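Local coordinates for GTPase-activating protein skywalker (Drosophila melanogaster, PDB 5HJQ) that acts as a GTPase-activating protein for Rab35 in synaptic vesicle protein recycling, and binds phosphoinositides through the TBC domain that makes up this chain, at residues 80-83 and 84-88; 206-210 and 211-215; 228-232 and 233-237; 242-245 and 246-250. One frame throughout, in Å; residues are numbered along the deposited sequence.

Interaction 1 of 4, residues 80-83 and 84-88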
loop_
_atom_site.group_PDB
_atom_site.type_symbol
_atom_site.label_atom_id
_atom_site.label_comp_id
_atom_site.label_asym_id
_atom_site.label_seq_id
_atom_site.Cartn_x
_atom_site.Cartn_y
_atom_site.Cartn_z
ATOM N N ARG A 80 14.338 -17.391 -5.514
ATOM C CA ARG A 80 14.374 -17.914 -4.152
ATOM C C ARG A 80 13.041 -18.574 -3.805
ATOM O O ARG A 80 12.033 -18.335 -4.470
ATOM C CB ARG A 80 14.698 -16.798 -3.155
ATOM C CG ARG A 80 16.149 -16.331 -3.191
ATOM C CD ARG A 80 17.105 -17.483 -2.923
ATOM N NE ARG A 80 17.740 -17.385 -1.611
ATOM C CZ ARG A 80 18.839 -16.680 -1.359
ATOM N NH1 ARG A 80 19.443 -16.014 -2.335
ATOM N NH2 ARG A 80 19.340 -16.650 -0.130
ATOM N N SER A 81 13.035 -19.405 -2.766
ATOM C CA SER A 81 11.828 -20.135 -2.386
ATOM C C SER A 81 11.372 -19.775 -0.975
ATOM O O SER A 81 12.131 -19.198 -0.195
ATOM C CB SER A 81 12.057 -21.646 -2.484
ATOM O OG SER A 81 12.752 -22.131 -1.347
ATOM N N TYR A 82 10.132 -20.135 -0.653
ATOM C CA TYR A 82 9.546 -19.821 0.648
ATOM C C TYR A 82 10.340 -20.384 1.821
ATOM O O TYR A 82 10.647 -19.667 2.773
ATOM C CB TYR A 82 8.109 -20.339 0.729
ATOM C CG TYR A 82 7.560 -20.307 2.136
ATOM C CD1 TYR A 82 7.266 -19.101 2.757
ATOM C CD2 TYR A 82 7.360 -21.479 2.854
ATOM C CE1 TYR A 82 6.773 -19.062 4.050
ATOM C CE2 TYR A 82 6.869 -21.452 4.148
ATOM C CZ TYR A 82 6.578 -20.241 4.740
ATOM O OH TYR A 82 6.090 -20.207 6.026
ATOM N N THR A 83 10.658 -21.673 1.753
ATOM C CA THR A 83 11.319 -22.357 2.857
ATOM C C THR A 83 12.712 -21.793 3.112
ATOM O O THR A 83 13.163 -21.738 4.256
ATOM C CB THR A 83 11.418 -23.876 2.602
ATOM O OG1 THR A 83 12.269 -24.123 1.477
ATOM C CG2 THR A 83 10.040 -24.455 2.325
ATOM N N GLU A 84 13.389 -21.379 2.044
ATOM C CA GLU A 84 14.691 -20.729 2.169
ATOM C C GLU A 84 14.584 -19.492 3.049
ATOM O O GLU A 84 15.338 -19.328 4.009
ATOM C CB GLU A 84 15.244 -20.335 0.797
ATOM C CG GLU A 84 15.584 -21.496 -0.117
ATOM C CD GLU A 84 16.119 -21.034 -1.463
ATOM O OE1 GLU A 84 17.147 -20.323 -1.482
ATOM O OE2 GLU A 84 15.507 -21.374 -2.500
ATOM N N ILE A 85 13.629 -18.631 2.714
ATOM C CA ILE A 85 13.418 -17.373 3.420
ATOM C C ILE A 85 12.961 -17.589 4.864
ATOM O O ILE A 85 13.401 -16.879 5.773
ATOM C CB ILE A 85 12.389 -16.495 2.676
ATOM C CG1 ILE A 85 12.921 -16.131 1.287
ATOM C CG2 ILE A 85 12.076 -15.233 3.464
ATOM C CD1 ILE A 85 11.867 -15.605 0.341
ATOM N N GLN A 86 12.089 -18.573 5.073
ATOM C CA GLN A 86 11.608 -18.894 6.415
ATOM C C GLN A 86 12.761 -19.294 7.330
ATOM O O GLN A 86 12.778 -18.954 8.514
ATOM C CB GLN A 86 10.569 -20.015 6.373
ATOM C CG GLN A 86 9.937 -20.311 7.723
ATOM C CD GLN A 86 9.372 -21.716 7.810
ATOM O OE1 GLN A 86 9.544 -22.526 6.897
ATOM N NE2 GLN A 86 8.695 -22.013 8.915
ATOM N N GLN A 87 13.721 -20.023 6.768
ATOM C CA GLN A 87 14.922 -20.405 7.499
ATOM C C GLN A 87 15.699 -19.166 7.923
ATOM O O GLN A 87 15.981 -18.973 9.106
ATOM C CB GLN A 87 15.803 -21.313 6.644
ATOM C CG GLN A 87 17.181 -21.565 7.229
ATOM C CD GLN A 87 18.096 -22.301 6.269
ATOM O OE1 GLN A 87 18.788 -23.244 6.653
ATOM N NE2 GLN A 87 18.101 -21.872 5.010
ATOM N N LEU A 88 16.031 -18.331 6.942
ATOM C CA LEU A 88 16.739 -17.079 7.179
ATOM C C LEU A 88 16.016 -16.233 8.218
ATOM O O LEU A 88 16.644 -15.578 9.049
ATOM C CB LEU A 88 16.884 -16.289 5.876
ATOM C CG LEU A 88 17.599 -16.967 4.706
ATOM C CD1 LEU A 88 17.441 -16.142 3.451
ATOM C CD2 LEU A 88 19.068 -17.186 5.010
#
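R80 and E84 meet in a salt bridge, R80 NE to E84 OE1 at 3.0 Å, with the guanidinium and carboxylate planes only 8° apart although the two side chains cross at about a right angle. The second carboxylate oxygen serves S81, the N-cap residue of helix 82-91: the hydroxyl S81 OG donates to E84 OE2 at 3.1 Å, reaching it from the anti side and 19° out of the carboxylate plane. A weak, strongly bent bond from S81 N to the same E84 OE2, 3.2 Å long, adds a backbone donor. E84 gets there with CG beside its own backbone N (chi1 -66°), and the extended chain carries the carboxylate back to the N-cap. Within the first turn Q86 N donates to Y82 O at 2.9 Å and Q87 N to T83 O at 3.1 Å, whereas I85 N reaches S81 O only weakly. Preceding the helix, R80 N and R80 O are taken up by N104 and W106, while I85 packs on V97 and M119. One carboxylate thus pairs with the charge of R80 through OE1 and accepts from S81 through OE2, and its negative charge at the helix N-terminus probably interacts favourably with the helix dipole.

Interaction 2 of 4, residues 206-210 and 211-215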
loop_
_atom_site.group_PDB
_atom_site.type_symbol
_atom_site.label_atom_id
_atom_site.label_comp_id
_atom_site.label_asym_id
_atom_site.label_seq_id
_atom_site.Cartn_x
_atom_site.Cartn_y
_atom_site.Cartn_z
ATOM N N HIS A 206 -6.074 -11.963 -2.635
ATOM C CA HIS A 206 -5.737 -12.482 -3.955
ATOM C C HIS A 206 -4.808 -13.693 -3.883
ATOM O O HIS A 206 -4.564 -14.347 -4.895
ATOM C CB HIS A 206 -5.086 -11.391 -4.814
ATOM C CG HIS A 206 -6.058 -10.412 -5.397
ATOM N ND1 HIS A 206 -6.697 -9.454 -4.640
ATOM C CD2 HIS A 206 -6.500 -10.245 -6.665
ATOM C CE1 HIS A 206 -7.490 -8.739 -5.416
ATOM N NE2 HIS A 206 -7.390 -9.199 -6.651
ATOM N N PHE A 207 -4.290 -13.992 -2.695
ATOM C CA PHE A 207 -3.260 -15.018 -2.568
ATOM C C PHE A 207 -3.448 -15.944 -1.369
ATOM O O PHE A 207 -2.765 -16.962 -1.260
ATOM C CB PHE A 207 -1.884 -14.359 -2.484
ATOM C CG PHE A 207 -1.576 -13.460 -3.642
ATOM C CD1 PHE A 207 -1.175 -13.988 -4.857
ATOM C CD2 PHE A 207 -1.690 -12.086 -3.518
ATOM C CE1 PHE A 207 -0.896 -13.160 -5.929
ATOM C CE2 PHE A 207 -1.414 -11.252 -4.584
ATOM C CZ PHE A 207 -1.011 -11.788 -5.790
ATOM N N MET A 208 -4.357 -15.596 -0.466
ATOM C CA MET A 208 -4.592 -16.427 0.712
ATOM C C MET A 208 -6.077 -16.510 1.063
ATOM O O MET A 208 -6.926 -15.944 0.373
ATOM C CB MET A 208 -3.800 -15.892 1.907
ATOM C CG MET A 208 -4.305 -14.552 2.433
ATOM S SD MET A 208 -3.187 -13.831 3.648
ATOM C CE MET A 208 -1.784 -13.431 2.609
ATOM N N SER A 209 -6.386 -17.229 2.137
ATOM C CA SER A 209 -7.769 -17.395 2.566
ATOM C C SER A 209 -8.249 -16.185 3.357
ATOM O O SER A 209 -7.455 -15.322 3.732
ATOM C CB SER A 209 -7.923 -18.661 3.409
ATOM O OG SER A 209 -7.183 -18.561 4.612
ATOM N N GLU A 210 -9.552 -16.139 3.609
ATOM C CA GLU A 210 -10.172 -15.057 4.360
ATOM C C GLU A 210 -9.578 -14.905 5.754
ATOM O O GLU A 210 -9.268 -13.794 6.187
ATOM C CB GLU A 210 -11.679 -15.289 4.464
ATOM C CG GLU A 210 -12.370 -14.458 5.529
ATOM C CD GLU A 210 -13.880 -14.464 5.381
ATOM O OE1 GLU A 210 -14.380 -15.118 4.440
ATOM O OE2 GLU A 210 -14.564 -13.815 6.202
ATOM N N GLU A 211 -9.423 -16.025 6.451
ATOM C CA GLU A 211 -8.901 -16.006 7.812
ATOM C C GLU A 211 -7.428 -15.608 7.846
ATOM O O GLU A 211 -6.998 -14.892 8.748
ATOM C CB GLU A 211 -9.086 -17.365 8.489
ATOM C CG GLU A 211 -8.596 -17.381 9.927
ATOM C CD GLU A 211 -8.893 -18.683 10.635
ATOM O OE1 GLU A 211 -9.190 -19.682 9.945
ATOM O OE2 GLU A 211 -8.825 -18.708 11.883
ATOM N N GLU A 212 -6.657 -16.075 6.869
ATOM C CA GLU A 212 -5.245 -15.719 6.794
ATOM C C GLU A 212 -5.063 -14.228 6.512
ATOM O O GLU A 212 -4.191 -13.581 7.094
ATOM C CB GLU A 212 -4.536 -16.547 5.725
ATOM C CG GLU A 212 -4.060 -17.895 6.223
ATOM C CD GLU A 212 -3.535 -18.782 5.110
ATOM O OE1 GLU A 212 -4.230 -18.918 4.080
ATOM O OE2 GLU A 212 -2.425 -19.342 5.264
ATOM N N ALA A 213 -5.888 -13.694 5.616
ATOM C CA ALA A 213 -5.886 -12.267 5.314
ATOM C C ALA A 213 -6.127 -11.464 6.581
ATOM O O ALA A 213 -5.427 -10.490 6.846
ATOM C CB ALA A 213 -6.937 -11.940 4.268
ATOM N N TYR A 214 -7.111 -11.890 7.368
ATOM C CA TYR A 214 -7.409 -11.234 8.634
ATOM C C TYR A 214 -6.200 -11.201 9.557
ATOM O O TYR A 214 -5.849 -10.151 10.098
ATOM C CB TYR A 214 -8.563 -11.925 9.357
ATOM C CG TYR A 214 -8.638 -11.529 10.815
ATOM C CD1 TYR A 214 -9.174 -10.305 11.189
ATOM C CD2 TYR A 214 -8.154 -12.366 11.816
ATOM C CE1 TYR A 214 -9.238 -9.924 12.512
ATOM C CE2 TYR A 214 -8.212 -11.992 13.147
ATOM C CZ TYR A 214 -8.755 -10.765 13.486
ATOM O OH TYR A 214 -8.826 -10.375 14.803
ATOM N N ILE A 215 -5.577 -12.362 9.741
ATOM C CA ILE A 215 -4.451 -12.495 10.659
ATOM C C ILE A 215 -3.264 -11.635 10.212
ATOM O O ILE A 215 -2.528 -11.092 11.040
ATOM C CB ILE A 215 -4.014 -13.968 10.797
ATOM C CG1 ILE A 215 -5.160 -14.814 11.357
ATOM C CG2 ILE A 215 -2.805 -14.084 11.701
ATOM C CD1 ILE A 215 -4.844 -16.310 11.443
#
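S209 OG donates to E212 OE1 at 3.0 Å, meeting the carboxylate oxygen on its anti side and 25° out of the carboxylate plane. Two weak bonds close the exchange: E212 N gives its hydrogen to S209 OG at 3.4 Å, and S209 N points almost straight (170°) at E212 OE1, also at 3.4 Å. S209 OG therefore both donates and accepts, and E212 OE1 receives two donors from one residue. With OG lying between the backbone N and the carbonyl carbon (chi1 64°), the serine hydroxyl faces the first turn of the helix. This reciprocal pairing of residues i and i+3 is a capping box, and it starts helix 210-221 of the TBC domain, where A213 N to S209 O at 2.9 Å and Y214 N to E210 O at 3.1 Å continue the helical bonding. The carboxylate of E210 extends from the helix to a salt bridge with R179 and a hydrogen bond with Y135, so its polar end belongs to the packing against neighbouring helices. Outside the box the contact becomes apolar and close. M208, bent at its last torsion, lays its sulfur along the helix backbone, SD being 3.3 Å from A213 N and 3.7 Å from E212 CB. M208 CG stands 4.1 Å from A213 CB, and the methionine also touches W117 and P118 of helix 113-122, while A213 rests on I180 of helix 171-187.

Interaction 3 of 4, residues 228-232 and 233-237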
loop_
_atom_site.group_PDB
_atom_site.type_symbol
_atom_site.label_atom_id
_atom_site.label_comp_id
_atom_site.label_asym_id
_atom_site.label_seq_id
_atom_site.Cartn_x
_atom_site.Cartn_y
_atom_site.Cartn_z
ATOM N N PHE A 228 2.488 0.436 9.429
ATOM C CA PHE A 228 1.987 -0.122 8.178
ATOM C C PHE A 228 0.732 0.608 7.721
ATOM O O PHE A 228 0.668 1.132 6.609
ATOM C CB PHE A 228 1.684 -1.620 8.331
ATOM C CG PHE A 228 2.894 -2.458 8.611
ATOM C CD1 PHE A 228 3.336 -2.648 9.909
ATOM C CD2 PHE A 228 3.596 -3.049 7.575
ATOM C CE1 PHE A 228 4.453 -3.418 10.168
ATOM C CE2 PHE A 228 4.716 -3.818 7.827
ATOM C CZ PHE A 228 5.145 -4.002 9.126
ATOM N N ILE A 229 -0.265 0.632 8.597
ATOM C CA ILE A 229 -1.579 1.156 8.260
ATOM C C ILE A 229 -2.014 2.234 9.257
ATOM O O ILE A 229 -2.177 1.961 10.448
ATOM C CB ILE A 229 -2.627 0.024 8.226
ATOM C CG1 ILE A 229 -2.332 -0.954 7.085
ATOM C CG2 ILE A 229 -4.015 0.587 8.061
ATOM C CD1 ILE A 229 -3.152 -2.231 7.157
ATOM N N ASN A 230 -2.189 3.459 8.772
ATOM C CA ASN A 230 -2.616 4.556 9.636
ATOM C C ASN A 230 -4.078 4.399 10.029
ATOM O O ASN A 230 -4.913 4.046 9.198
ATOM C CB ASN A 230 -2.381 5.901 8.953
ATOM C CG ASN A 230 -0.909 6.238 8.834
ATOM O OD1 ASN A 230 -0.466 6.798 7.831
ATOM N ND2 ASN A 230 -0.136 5.880 9.857
ATOM N N GLN A 231 -4.382 4.670 11.295
ATOM C CA GLN A 231 -5.675 4.307 11.860
ATOM C C GLN A 231 -6.525 5.490 12.323
ATOM O O GLN A 231 -7.739 5.352 12.486
ATOM C CB GLN A 231 -5.455 3.337 13.019
ATOM C CG GLN A 231 -4.864 2.006 12.571
ATOM C CD GLN A 231 -4.254 1.222 13.712
ATOM O OE1 GLN A 231 -4.762 1.232 14.835
ATOM N NE2 GLN A 231 -3.145 0.550 13.434
ATOM N N THR A 232 -5.899 6.645 12.534
ATOM C CA THR A 232 -6.644 7.855 12.870
ATOM C C THR A 232 -6.429 8.923 11.804
ATOM O O THR A 232 -5.485 8.847 11.017
ATOM C CB THR A 232 -6.243 8.425 14.247
ATOM O OG1 THR A 232 -4.934 9.002 14.173
ATOM C CG2 THR A 232 -6.263 7.338 15.311
ATOM N N LYS A 233 -7.311 9.914 11.776
ATOM C CA LYS A 233 -7.215 10.986 10.797
ATOM C C LYS A 233 -5.994 11.852 11.083
ATOM O O LYS A 233 -5.396 12.419 10.168
ATOM C CB LYS A 233 -8.494 11.820 10.800
ATOM C CG LYS A 233 -8.560 12.893 9.728
ATOM C CD LYS A 233 -9.979 13.032 9.176
ATOM C CE LYS A 233 -11.034 12.668 10.217
ATOM N NZ LYS A 233 -12.361 12.365 9.605
ATOM N N LEU A 234 -5.614 11.930 12.355
ATOM C CA LEU A 234 -4.416 12.659 12.751
ATOM C C LEU A 234 -3.174 11.991 12.177
ATOM O O LEU A 234 -2.332 12.653 11.572
ATOM C CB LEU A 234 -4.311 12.749 14.275
ATOM C CG LEU A 234 -3.105 13.520 14.817
ATOM C CD1 LEU A 234 -3.048 14.911 14.211
ATOM C CD2 LEU A 234 -3.154 13.596 16.333
ATOM N N GLN A 235 -3.069 10.680 12.369
ATOM C CA GLN A 235 -1.966 9.913 11.800
ATOM C C GLN A 235 -1.944 10.045 10.284
ATOM O O GLN A 235 -0.882 10.173 9.678
ATOM C CB GLN A 235 -2.069 8.437 12.185
ATOM C CG GLN A 235 -1.911 8.156 13.664
ATOM C CD GLN A 235 -2.311 6.736 14.022
ATOM O OE1 GLN A 235 -2.115 5.806 13.239
ATOM N NE2 GLN A 235 -2.881 6.565 15.209
ATOM N N HIS A 236 -3.125 10.007 9.678
ATOM C CA HIS A 236 -3.247 10.122 8.232
ATOM C C HIS A 236 -2.629 11.416 7.721
ATOM O O HIS A 236 -1.984 11.434 6.672
ATOM C CB HIS A 236 -4.713 10.054 7.810
ATOM C CG HIS A 236 -4.934 10.335 6.356
ATOM N ND1 HIS A 236 -4.570 9.451 5.366
ATOM C CD2 HIS A 236 -5.474 11.407 5.727
ATOM C CE1 HIS A 236 -4.880 9.962 4.188
ATOM N NE2 HIS A 236 -5.431 11.147 4.378
ATOM N N GLU A 237 -2.820 12.497 8.470
ATOM C CA GLU A 237 -2.407 13.805 7.987
ATOM C C GLU A 237 -0.961 14.122 8.343
ATOM O O GLU A 237 -0.288 14.844 7.610
ATOM C CB GLU A 237 -3.349 14.895 8.505
ATOM C CG GLU A 237 -2.803 15.772 9.614
ATOM C CD GLU A 237 -3.659 17.010 9.822
ATOM O OE1 GLU A 237 -4.805 17.029 9.322
ATOM O OE2 GLU A 237 -3.184 17.968 10.468
HETATM O O HOH W 1 -3.927 9.509 16.390
#
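Q235 lays its side chain obliquely across T232, its CG 3.2 Å from T232 OG1 and its NE2 3.5 Å from T232 CG2. The same hydroxyl oxygen accepts from Q235 N at 3.1 Å in a nearly straight bond (170°), the capping bond of the helix. A chi1 of 72° swings T232 OG1 in over the first turn to meet that N-H. A water takes a weak bond from Q235 NE2 and also sits by T232 OG1, at a separation so short that its details are doubtful. At the other branch of the amide, Q235 OE1 accepts from Q231 N at 3.2 Å; this donor stands above the carbonyl plane, 56° out of it, although its N-H is well aimed. With an alanine here, Q231 N would probably lose this acceptor and T232 the cover of the amide over its side chain. N230 crosses Q235 obliquely, the amide planes nearly perpendicular, but its OD1 is bonded to T239. H236 N to T232 O, 3.0 Å, completes the turn. By accepting from Q235 N, T232 OG1 makes T232 the N-cap of helix 233-250 in the TBC domain, and the Q231 N to Q235 OE1 bond is an added tie to the preceding loop.

Interaction 4 of 4, residues 242-245 and 246-250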
loop_
_atom_site.group_PDB
_atom_site.type_symbol
_atom_site.label_atom_id
_atom_site.label_comp_id
_atom_site.label_asym_id
_atom_site.label_seq_id
_atom_site.Cartn_x
_atom_site.Cartn_y
_atom_site.Cartn_z
ATOM N N THR A 242 4.461 14.395 6.212
ATOM C CA THR A 242 5.810 13.836 6.205
ATOM C C THR A 242 6.287 13.589 4.778
ATOM O O THR A 242 7.367 14.031 4.387
ATOM C CB THR A 242 5.879 12.521 6.995
ATOM O OG1 THR A 242 5.603 12.778 8.376
ATOM C CG2 THR A 242 7.258 11.896 6.867
ATOM N N VAL A 243 5.463 12.889 4.005
ATOM C CA VAL A 243 5.737 12.639 2.594
ATOM C C VAL A 243 5.953 13.940 1.815
ATOM O O VAL A 243 6.800 14.004 0.919
ATOM C CB VAL A 243 4.589 11.835 1.952
ATOM C CG1 VAL A 243 4.795 11.704 0.455
ATOM C CG2 VAL A 243 4.479 10.456 2.606
ATOM N N MET A 244 5.194 14.979 2.161
ATOM C CA MET A 244 5.369 16.287 1.536
ATOM C C MET A 244 6.743 16.862 1.836
ATOM O O MET A 244 7.437 17.337 0.937
ATOM C CB MET A 244 4.296 17.271 2.002
ATOM C CG MET A 244 4.709 18.731 1.844
ATOM S SD MET A 244 3.326 19.868 1.997
ATOM C CE MET A 244 2.401 19.393 0.550
ATOM N N GLN A 245 7.123 16.820 3.108
ATOM C CA GLN A 245 8.422 17.311 3.548
ATOM C C GLN A 245 9.568 16.574 2.859
ATOM O O GLN A 245 10.546 17.191 2.436
ATOM C CB GLN A 245 8.543 17.179 5.067
ATOM C CG GLN A 245 9.968 17.084 5.579
ATOM C CD GLN A 245 10.071 16.238 6.839
ATOM O OE1 GLN A 245 9.168 16.240 7.677
ATOM N NE2 GLN A 245 11.170 15.501 6.972
ATOM N N ILE A 246 9.439 15.256 2.742
ATOM C CA ILE A 246 10.464 14.438 2.100
ATOM C C ILE A 246 10.560 14.758 0.613
ATOM O O ILE A 246 11.652 14.852 0.048
ATOM C CB ILE A 246 10.177 12.934 2.279
ATOM C CG1 ILE A 246 10.198 12.559 3.762
ATOM C CG2 ILE A 246 11.181 12.098 1.503
ATOM C CD1 ILE A 246 9.796 11.123 4.032
ATOM N N ALA A 247 9.405 14.933 -0.015
ATOM C CA ALA A 247 9.343 15.220 -1.439
ATOM C C ALA A 247 9.887 16.613 -1.767
ATOM O O ALA A 247 10.432 16.833 -2.848
ATOM C CB ALA A 247 7.927 15.081 -1.928
ATOM N N LYS A 248 9.741 17.550 -0.835
ATOM C CA LYS A 248 10.249 18.905 -1.043
ATOM C C LYS A 248 11.765 18.926 -1.227
ATOM O O LYS A 248 12.299 19.800 -1.902
ATOM C CB LYS A 248 9.851 19.817 0.121
ATOM C CG LYS A 248 8.489 20.479 -0.038
ATOM C CD LYS A 248 8.123 21.279 1.206
ATOM C CE LYS A 248 6.795 22.009 1.046
ATOM N NZ LYS A 248 6.909 23.245 0.211
ATOM N N LYS A 249 12.459 17.956 -0.638
ATOM C CA LYS A 249 13.911 17.888 -0.784
ATOM C C LYS A 249 14.367 16.828 -1.797
ATOM O O LYS A 249 15.193 17.118 -2.665
ATOM C CB LYS A 249 14.576 17.637 0.572
ATOM C CG LYS A 249 14.551 18.844 1.498
ATOM C CD LYS A 249 15.927 19.109 2.114
ATOM C CE LYS A 249 15.866 20.188 3.193
ATOM N NZ LYS A 249 15.430 21.511 2.658
ATOM N N HIS A 250 13.825 15.615 -1.701
ATOM C CA HIS A 250 14.287 14.513 -2.550
ATOM C C HIS A 250 13.728 14.537 -3.972
ATOM O O HIS A 250 14.323 13.965 -4.885
ATOM C CB HIS A 250 13.967 13.166 -1.898
ATOM C CG HIS A 250 15.007 12.710 -0.923
ATOM N ND1 HIS A 250 16.136 12.022 -1.313
ATOM C CD2 HIS A 250 15.096 12.849 0.421
ATOM C CE1 HIS A 250 16.873 11.752 -0.251
ATOM N NE2 HIS A 250 16.264 12.242 0.815
#
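I246 and T242 lie side by side and point the same way, one turn apart on helix 233-250, with the methyls I246 CD1 and T242 CG2 3.9 Å apart. This is the close-packed part of the contact. I246 CG1, held anti to its carbonyl carbon (chi1 -62°), comes within 3.3 Å of T242 O, whose main bond is from I246 N at 2.9 Å. On the neighbouring strip A247 CB approaches V243 O to 3.2 Å, and A247 N bonds to that oxygen. The buried side chains then meet other helices: I246 reaches Y303 and L307 of helix 300-317 as well as L360, a residue of the inositol phosphate pocket, and V243, M244 and A247 touch F271. Were I246 an alanine, the contacts with T242 CG2, L307 and L360 would probably be lost and a gap opened. The solvent side is looser. K248 runs beside M244 with its CE 4.0 Å from M244 CG, and the lysine end leads away. K249 is exposed too, and its side chain likewise turns away. K248 N still bonds to M244 O at 2.9 Å, with an N-H...O angle of 143°, but the pattern then shifts, K249 N and H250 N both donating to I246 O. The chemistry implies an amphipathic helix: V243, M244, I246 and A247 face the domain interior, while the exposed lysines probably carry their charge outward, the aliphatic stem of K248 lying against M244.

How the interactions relate
Interactions 1, 2 and 3 each lie at the start of a helix, while interaction 4 lies within the last turns of the helix that interaction 3 begins. None touches another: interactions 3 and 4 come nearest, with about 5 Å between nearest atoms and 18 Å between centres, whereas the centres of 2 and 4 are 34 Å apart on opposite sides of the chain's centre. Interactions 1 and 4 both lie near residues of the phosphoinositide site. In interaction 1 the I85 side chain is about 9 Å from that of K98; in interaction 4 the I246 side chain is about 4 Å from that of L360 and about 11 Å from the bound inositol trisphosphate. Interaction 2 lies away from that site.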